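Local coordinates for translation initiation factor eif-2b-like protein (Chaetomium thermophilum, PDB 4ZEO) that probably acts in translation initiation as the delta subunit of eIF2B, the guanine nucleotide exchange factor for eIF2, at residues D154-V159 / R186-S191; D284-Y289 / K307-T312. All blocks are in the same frame, centred on the assembly; numbering follows the deposited sequence.

Interaction 1. Residues D154-V159 / R186-S191; sequences DVHPAV and RKVIES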
ATOM      1  N   ASP A 154      17.961  -7.415  20.802  1.00 79.30           N
ATOM      2  CA  ASP A 154      17.102  -8.579  20.591  1.00 74.47           C
ATOM      3  C   ASP A 154      16.616  -8.635  19.140  1.00 65.98           C
ATOM      4  O   ASP A 154      15.834  -9.504  18.760  1.00 64.20           O
ATOM      5  CB  ASP A 154      15.881  -8.509  21.512  1.00 74.50           C
ATOM      6  CG  ASP A 154      16.144  -9.093  22.873  1.00 78.14           C
ATOM      7  OD1 ASP A 154      16.933 -10.058  22.975  1.00 79.38           O
ATOM      8  OD2 ASP A 154      15.510  -8.616  23.840  1.00 79.66           O
ATOM      9  N   VAL A 155      17.020  -7.647  18.354  1.00 60.46           N
ATOM     10  CA  VAL A 155      16.555  -7.535  16.990  1.00 54.00           C
ATOM     11  C   VAL A 155      17.155  -8.612  16.101  1.00 52.72           C
ATOM     12  O   VAL A 155      18.368  -8.776  16.046  1.00 55.74           O
ATOM     13  CB  VAL A 155      16.871  -6.135  16.425  1.00 52.83           C
ATOM     14  CG1 VAL A 155      16.362  -5.988  15.000  1.00 50.02           C
ATOM     15  CG2 VAL A 155      16.243  -5.079  17.332  1.00 51.13           C
ATOM     16  N   HIS A 156      16.289  -9.328  15.395  1.00 47.11           N
ATOM     17  CA  HIS A 156      16.718 -10.313  14.430  1.00 47.72           C
ATOM     18  C   HIS A 156      17.419  -9.598  13.258  1.00 50.49           C
ATOM     19  O   HIS A 156      16.980  -8.530  12.835  1.00 50.15           O
ATOM     20  CB  HIS A 156      15.501 -11.108  13.940  1.00 44.45           C
ATOM     21  CG  HIS A 156      15.848 -12.326  13.147  1.00 46.43           C
ATOM     22  ND1 HIS A 156      16.234 -12.271  11.817  1.00 46.68           N
ATOM     23  CD2 HIS A 156      15.891 -13.634  13.491  1.00 46.79           C
ATOM     24  CE1 HIS A 156      16.476 -13.490  11.385  1.00 47.98           C
ATOM     25  NE2 HIS A 156      16.274 -14.340  12.383  1.00 47.80           N
ATOM     26  N   PRO A 157      18.502 -10.184  12.716  1.00 53.96           N
ATOM     27  CA  PRO A 157      19.179  -9.487  11.613  1.00 55.12           C
ATOM     28  C   PRO A 157      18.286  -9.191  10.393  1.00 55.63           C
ATOM     29  O   PRO A 157      18.471  -8.155   9.757  1.00 58.07           O
ATOM     30  CB  PRO A 157      20.333 -10.445  11.250  1.00 57.38           C
ATOM     31  CG  PRO A 157      19.938 -11.766  11.826  1.00 57.76           C
ATOM     32  CD  PRO A 157      19.229 -11.409  13.098  1.00 56.21           C
ATOM     33  N   ALA A 158      17.332 -10.062  10.081  1.00 52.65           N
ATOM     34  CA  ALA A 158      16.436  -9.806   8.963  1.00 48.70           C
ATOM     35  C   ALA A 158      15.623  -8.536   9.210  1.00 47.14           C
ATOM     36  O   ALA A 158      15.420  -7.731   8.299  1.00 48.87           O
ATOM     37  CB  ALA A 158      15.525 -10.996   8.729  1.00 44.64           C
ATOM     38  N   VAL A 159      15.160  -8.369  10.443  1.00 45.10           N
ATOM     39  CA  VAL A 159      14.388  -7.193  10.835  1.00 43.69           C
ATOM     40  C   VAL A 159      15.251  -5.924  10.822  1.00 46.20           C
ATOM     41  O   VAL A 159      14.824  -4.864  10.381  1.00 46.89           O
ATOM     42  CB  VAL A 159      13.728  -7.415  12.250  1.00 36.69           C
ATOM     43  CG1 VAL A 159      13.142  -6.100  12.831  1.00 31.79           C
ATOM     44  CG2 VAL A 159      12.668  -8.539  12.166  1.00 32.64           C
ATOM     45  N   ARG A 186       8.866 -13.723   9.076  1.00 46.11           N
ATOM     46  CA  ARG A 186       8.837 -15.109   8.700  1.00 49.95           C
ATOM     47  C   ARG A 186      10.149 -15.773   9.139  1.00 52.88           C
ATOM     48  O   ARG A 186      10.155 -16.871   9.708  1.00 54.22           O
ATOM     49  CB  ARG A 186       8.606 -15.222   7.198  1.00 52.42           C
ATOM     50  CG  ARG A 186       8.015 -16.526   6.761  1.00 56.40           C
ATOM     51  CD  ARG A 186       7.956 -16.632   5.258  1.00 57.32           C
ATOM     52  NE  ARG A 186       7.342 -17.887   4.868  1.00 59.37           N
ATOM     53  CZ  ARG A 186       8.025 -19.022   4.789  1.00 63.09           C
ATOM     54  NH1 ARG A 186       9.320 -19.024   5.078  1.00 63.13           N
ATOM     55  NH2 ARG A 186       7.423 -20.147   4.421  1.00 67.57           N
ATOM     56  N   LYS A 187      11.253 -15.074   8.900  1.00 53.96           N
ATOM     57  CA  LYS A 187      12.571 -15.554   9.282  1.00 56.14           C
ATOM     58  C   LYS A 187      12.722 -15.613  10.818  1.00 53.72           C
ATOM     59  O   LYS A 187      13.329 -16.533  11.363  1.00 56.86           O
ATOM     60  CB  LYS A 187      13.637 -14.649   8.669  1.00 57.97           C
ATOM     61  CG  LYS A 187      13.881 -14.874   7.191  1.00 61.88           C
ATOM     62  CD  LYS A 187      15.022 -14.002   6.707  1.00 64.92           C
ATOM     63  CE  LYS A 187      15.085 -13.889   5.187  1.00 68.64           C
ATOM     64  NZ  LYS A 187      15.697 -15.074   4.516  1.00 76.05           N
ATOM     65  N   VAL A 188      12.141 -14.636  11.509  1.00 48.94           N
ATOM     66  CA  VAL A 188      12.178 -14.585  12.972  1.00 46.04           C
ATOM     67  C   VAL A 188      11.523 -15.833  13.566  1.00 49.31           C
ATOM     68  O   VAL A 188      12.077 -16.461  14.467  1.00 51.75           O
ATOM     69  CB  VAL A 188      11.479 -13.317  13.500  1.00 41.56           C
ATOM     70  CG1 VAL A 188      11.322 -13.363  15.009  1.00 41.36           C
ATOM     71  CG2 VAL A 188      12.233 -12.081  13.067  1.00 38.91           C
ATOM     72  N   ILE A 189      10.371 -16.209  13.020  1.00 49.79           N
ATOM     73  CA  ILE A 189       9.664 -17.403  13.447  1.00 52.90           C
ATOM     74  C   ILE A 189      10.466 -18.671  13.164  1.00 59.36           C
ATOM     75  O   ILE A 189      10.552 -19.551  14.028  1.00 61.21           O
ATOM     76  CB  ILE A 189       8.304 -17.493  12.752  1.00 52.34           C
ATOM     77  CG1 ILE A 189       7.423 -16.329  13.193  1.00 49.03           C
ATOM     78  CG2 ILE A 189       7.622 -18.804  13.058  1.00 54.73           C
ATOM     79  CD1 ILE A 189       6.150 -16.208  12.400  1.00 48.68           C
ATOM     80  N   GLU A 190      11.101 -18.737  11.989  1.00 62.00           N
ATOM     81  CA  GLU A 190      11.933 -19.887  11.627  1.00 67.79           C
ATOM     82  C   GLU A 190      13.033 -20.062  12.657  1.00 69.73           C
ATOM     83  O   GLU A 190      13.280 -21.163  13.142  1.00 73.05           O
ATOM     84  CB  GLU A 190      12.545 -19.723  10.222  1.00 70.07           C
ATOM     85  CG  GLU A 190      11.587 -20.002   9.059  1.00 71.45           C
ATOM     86  CD  GLU A 190      12.223 -19.824   7.667  1.00 73.12           C
ATOM     87  OE1 GLU A 190      12.819 -18.752   7.395  1.00 70.50           O
ATOM     88  OE2 GLU A 190      12.142 -20.775   6.852  1.00 76.04           O
ATOM     89  N   SER A 191      13.669 -18.954  13.005  1.00 68.31           N
ATOM     90  CA  SER A 191      14.771 -18.944  13.949  1.00 70.79           C
ATOM     91  C   SER A 191      14.321 -19.256  15.367  1.00 68.37           C
ATOM     92  O   SER A 191      15.107 -19.712  16.186  1.00 71.32           O
ATOM     93  CB  SER A 191      15.468 -17.585  13.918  1.00 74.37           C
ATOM     94  OG  SER A 191      16.298 -17.464  12.776  1.00 81.90           O
TER
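His156, the N-cap of helix 157-168, meets Ser191 and Val188 where the start of that helix packs against the C-terminal turns of helix 174-191, in the helical part of the chain. The imidazole is held at two corners. NE2 and Ser191 OG form a hydrogen bond of 3.1 Å, nearly straight at 163°, with the hydroxyl at the ring edge near its plane. Over one face lies Val188 CA, a CH-pi contact 4.2 Å from the ring centroid, while Pro157 CD covers the opposite face near the rim. Val188 CG2 lies against the root of the ring, 3.5 Å from His156 CB, and also touches Val159 CG2. Beside this, Ala158 CB rests on the aliphatic chain of Lys187, whose end turns away. Replacing His156 with an alanine would probably leave Ser191 OG without this partner, remove the ring packed on Val188 and leave Ala158 N without its capping acceptor. Farther out, Gln212 of helix 200-219 binds His156 N and Asp154 O, fixing the backbone that carries the ring. CG anti to the backbone N (chi1 -169°) turns ND1 to the first helical turn, where Ala158 N donates to it at 3.0 Å, 15° out of the ring plane.

Interaction 2. Residues D284-Y289 / K307-T312; sequences DTIVTY and KSFNVT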
ATOM      1  N   ASP A 284     -11.365   6.872 -23.430  1.00 56.13           N
ATOM      2  CA  ASP A 284     -11.327   7.554 -22.131  1.00 55.92           C
ATOM      3  C   ASP A 284     -10.105   8.449 -22.001  1.00 55.13           C
ATOM      4  O   ASP A 284      -9.057   8.217 -22.613  1.00 54.89           O
ATOM      5  CB  ASP A 284     -11.307   6.533 -20.969  1.00 54.50           C
ATOM      6  CG  ASP A 284     -12.694   6.028 -20.579  1.00 56.17           C
ATOM      7  OD1 ASP A 284     -12.778   5.192 -19.645  1.00 53.64           O
ATOM      8  OD2 ASP A 284     -13.695   6.432 -21.212  1.00 60.55           O
ATOM      9  N   THR A 285     -10.236   9.472 -21.173  1.00 54.63           N
ATOM     10  CA  THR A 285      -9.072  10.215 -20.748  1.00 53.33           C
ATOM     11  C   THR A 285      -8.928  10.035 -19.265  1.00 48.53           C
ATOM     12  O   THR A 285      -9.844  10.271 -18.502  1.00 50.08           O
ATOM     13  CB  THR A 285      -9.136  11.702 -21.100  1.00 59.11           C
ATOM     14  OG1 THR A 285      -9.373  11.852 -22.512  1.00 66.21           O
ATOM     15  CG2 THR A 285      -7.810  12.356 -20.752  1.00 58.08           C
ATOM     16  N   ILE A 286      -7.761   9.586 -18.866  1.00 45.39           N
ATOM     17  CA  ILE A 286      -7.474   9.295 -17.476  1.00 43.19           C
ATOM     18  C   ILE A 286      -6.512  10.318 -16.911  1.00 41.59           C
ATOM     19  O   ILE A 286      -5.542  10.680 -17.575  1.00 45.21           O
ATOM     20  CB  ILE A 286      -6.850   7.887 -17.301  1.00 49.35           C
ATOM     21  CG1 ILE A 286      -7.644   6.840 -18.095  1.00 51.27           C
ATOM     22  CG2 ILE A 286      -6.756   7.543 -15.840  1.00 46.64           C
ATOM     23  CD1 ILE A 286      -8.986   6.526 -17.493  1.00 52.92           C
ATOM     24  N   VAL A 287      -6.786  10.781 -15.695  1.00 36.34           N
ATOM     25  CA  VAL A 287      -5.883  11.682 -15.004  1.00 36.15           C
ATOM     26  C   VAL A 287      -5.315  10.997 -13.760  1.00 35.80           C
ATOM     27  O   VAL A 287      -6.019  10.285 -13.041  1.00 34.24           O
ATOM     28  CB  VAL A 287      -6.583  12.998 -14.605  1.00 39.91           C
ATOM     29  CG1 VAL A 287      -5.577  13.937 -13.926  1.00 37.53           C
ATOM     30  CG2 VAL A 287      -7.210  13.671 -15.844  1.00 32.31           C
ATOM     31  N   THR A 288      -4.017  11.138 -13.537  1.00 34.57           N
ATOM     32  CA  THR A 288      -3.462  10.644 -12.292  1.00 34.15           C
ATOM     33  C   THR A 288      -2.350  11.578 -11.840  1.00 36.83           C
ATOM     34  O   THR A 288      -1.945  12.484 -12.593  1.00 39.81           O
ATOM     35  CB  THR A 288      -2.975   9.185 -12.406  1.00 34.96           C
ATOM     36  OG1 THR A 288      -2.820   8.653 -11.086  1.00 35.36           O
ATOM     37  CG2 THR A 288      -1.653   9.090 -13.172  1.00 36.22           C
ATOM     38  N   TYR A 289      -1.913  11.393 -10.592  1.00 35.08           N
ATOM     39  CA  TYR A 289      -0.919  12.261  -9.961  1.00 35.43           C
ATOM     40  C   TYR A 289       0.276  11.468  -9.438  1.00 38.63           C
ATOM     41  O   TYR A 289       0.129  10.574  -8.603  1.00 39.21           O
ATOM     42  CB  TYR A 289      -1.573  13.040  -8.824  1.00 34.08           C
ATOM     43  CG  TYR A 289      -0.673  13.973  -8.061  1.00 36.15           C
ATOM     44  CD1 TYR A 289      -0.112  15.091  -8.674  1.00 36.17           C
ATOM     45  CD2 TYR A 289      -0.376  13.739  -6.722  1.00 35.68           C
ATOM     46  CE1 TYR A 289       0.705  15.961  -7.972  1.00 36.93           C
ATOM     47  CE2 TYR A 289       0.442  14.595  -6.014  1.00 36.49           C
ATOM     48  CZ  TYR A 289       0.975  15.713  -6.642  1.00 37.94           C
ATOM     49  OH  TYR A 289       1.786  16.580  -5.933  1.00 38.96           O
ATOM     50  N   LYS A 307      -7.360  -1.773 -24.988  1.00 58.87           N
ATOM     51  CA  LYS A 307      -8.047  -0.491 -24.905  1.00 58.30           C
ATOM     52  C   LYS A 307      -7.154   0.666 -25.319  1.00 59.46           C
ATOM     53  O   LYS A 307      -5.959   0.684 -25.050  1.00 59.25           O
ATOM     54  CB  LYS A 307      -8.574  -0.286 -23.485  1.00 54.01           C
ATOM     55  CG  LYS A 307      -9.475  -1.435 -23.061  1.00 53.35           C
ATOM     56  CD  LYS A 307     -10.061  -1.209 -21.724  1.00 50.99           C
ATOM     57  CE  LYS A 307     -10.755  -2.440 -21.209  1.00 50.24           C
ATOM     58  NZ  LYS A 307     -11.563  -2.110 -20.004  1.00 48.22           N
ATOM     59  N   SER A 308      -7.755   1.632 -25.993  1.00 60.44           N
ATOM     60  CA  SER A 308      -7.047   2.830 -26.409  1.00 61.99           C
ATOM     61  C   SER A 308      -7.591   4.035 -25.657  1.00 58.62           C
ATOM     62  O   SER A 308      -8.781   4.348 -25.708  1.00 59.14           O
ATOM     63  CB  SER A 308      -7.172   3.025 -27.916  1.00 70.22           C
ATOM     64  OG  SER A 308      -8.494   3.381 -28.270  1.00 75.83           O
ATOM     65  N   PHE A 309      -6.700   4.701 -24.937  1.00 54.98           N
ATOM     66  CA  PHE A 309      -7.106   5.766 -24.048  1.00 51.56           C
ATOM     67  C   PHE A 309      -5.949   6.723 -23.840  1.00 53.69           C
ATOM     68  O   PHE A 309      -4.803   6.420 -24.175  1.00 56.12           O
ATOM     69  CB  PHE A 309      -7.590   5.193 -22.716  1.00 46.50           C
ATOM     70  CG  PHE A 309      -6.615   4.246 -22.065  1.00 43.90           C
ATOM     71  CD1 PHE A 309      -6.608   2.903 -22.384  1.00 44.03           C
ATOM     72  CD2 PHE A 309      -5.720   4.699 -21.107  1.00 41.39           C
ATOM     73  CE1 PHE A 309      -5.711   2.042 -21.789  1.00 42.14           C
ATOM     74  CE2 PHE A 309      -4.821   3.828 -20.507  1.00 39.91           C
ATOM     75  CZ  PHE A 309      -4.826   2.506 -20.852  1.00 40.60           C
ATOM     76  N   ASN A 310      -6.268   7.885 -23.298  1.00 52.83           N
ATOM     77  CA  ASN A 310      -5.286   8.914 -23.040  1.00 51.50           C
ATOM     78  C   ASN A 310      -5.018   9.034 -21.567  1.00 47.67           C
ATOM     79  O   ASN A 310      -5.907   8.804 -20.743  1.00 46.37           O
ATOM     80  CB  ASN A 310      -5.757  10.241 -23.599  1.00 54.33           C
ATOM     81  CG  ASN A 310      -5.735  10.265 -25.112  1.00 59.65           C
ATOM     82  OD1 ASN A 310      -4.808   9.757 -25.739  1.00 62.65           O
ATOM     83  ND2 ASN A 310      -6.745  10.873 -25.708  1.00 61.61           N
ATOM     84  N   VAL A 311      -3.776   9.340 -21.225  1.00 45.82           N
ATOM     85  CA  VAL A 311      -3.433   9.548 -19.829  1.00 42.16           C
ATOM     86  C   VAL A 311      -2.769  10.897 -19.617  1.00 41.79           C
ATOM     87  O   VAL A 311      -1.868  11.291 -20.363  1.00 44.89           O
ATOM     88  CB  VAL A 311      -2.531   8.412 -19.305  1.00 41.84           C
ATOM     89  CG1 VAL A 311      -2.058   8.708 -17.908  1.00 39.18           C
ATOM     90  CG2 VAL A 311      -3.285   7.091 -19.356  1.00 39.99           C
ATOM     91  N   THR A 312      -3.248  11.615 -18.615  1.00 38.56           N
ATOM     92  CA  THR A 312      -2.621  12.844 -18.194  1.00 40.45           C
ATOM     93  C   THR A 312      -1.948  12.564 -16.873  1.00 39.54           C
ATOM     94  O   THR A 312      -2.578  12.098 -15.933  1.00 37.18           O
ATOM     95  CB  THR A 312      -3.637  14.013 -18.058  1.00 44.32           C
ATOM     96  OG1 THR A 312      -4.109  14.389 -19.355  1.00 46.86           O
ATOM     97  CG2 THR A 312      -2.988  15.235 -17.401  1.00 44.41           C
TER
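Ile286 and Val287 pair with Val311 and Thr312 in neighbouring parallel strands of a Rossmann-like beta-alpha-beta unit; the axes of 285-289 and 310-312 lie 24° apart. Four backbone hydrogen bonds join them in the alternating parallel pattern. Asn310 N donates to Asp284 O, and Ile286 N returns a bond to Asn310 O at 2.8 Å. Thr312 N then reaches Ile286 O at 2.7 Å, and Thr288 N closes the series on Thr312 O at 3.0 Å. The ladder thus uses both N-H and C=O of Ile286 on one strand, and both of Asn310 and Thr312 on the other. CA-H...O contacts lie between these bonds, among them Val311 CA to Ile286 O at 3.3 Å.

The apolar contacts gather on the face bearing Ile286 and Val311. Ile286 CB meets Val311 CG2 at 4.2 Å, and Ile286 CG1 approaches the Phe309 ring obliquely at CD2. Phe309 CG sits between its backbone N and carbonyl carbon (chi1 53°), which brings the ring to the face that bears Ile286, while CB stays against Asp284 O at 3.4 Å.

The other face, bearing Thr285, Asn310, Val287 and Thr312, is more polar. Thr285 straddles Asn310 CB, with CG2 and OG1 each 4.1 Å from it; Val287 CG2 packs on Thr312 CB.

The polar ends of two residues turn to other partners: Asp284 OD1 takes Asn281 N, and Thr288 OG1 bonds Phe356 O. Helix 293-304, the crossover between the strands, covers the apolar face, with Leu299 touching both Ile286 and Phe309, while strand 354-358 continues the sheet beyond strand 285-289.

How the interactions relate
The two contacts share no helix or strand: their centres are 44 Å apart, on opposite sides of the chain's centre, and interaction 1 closes along the sequence before interaction 2 opens. Interaction 1 is partly buried, a small helix-to-helix meeting in the helical part, where one ring and a few side chains supply nearly all the chemistry. Interaction 2 is a buried strand pair inside the parallel sheet, burying 406 Å² against 234 Å², and main-chain bonds set its register while side chains divide between two faces. One side-chain hydrogen bond crosses interaction 1, whereas all four that cross interaction 2 are between backbone atoms.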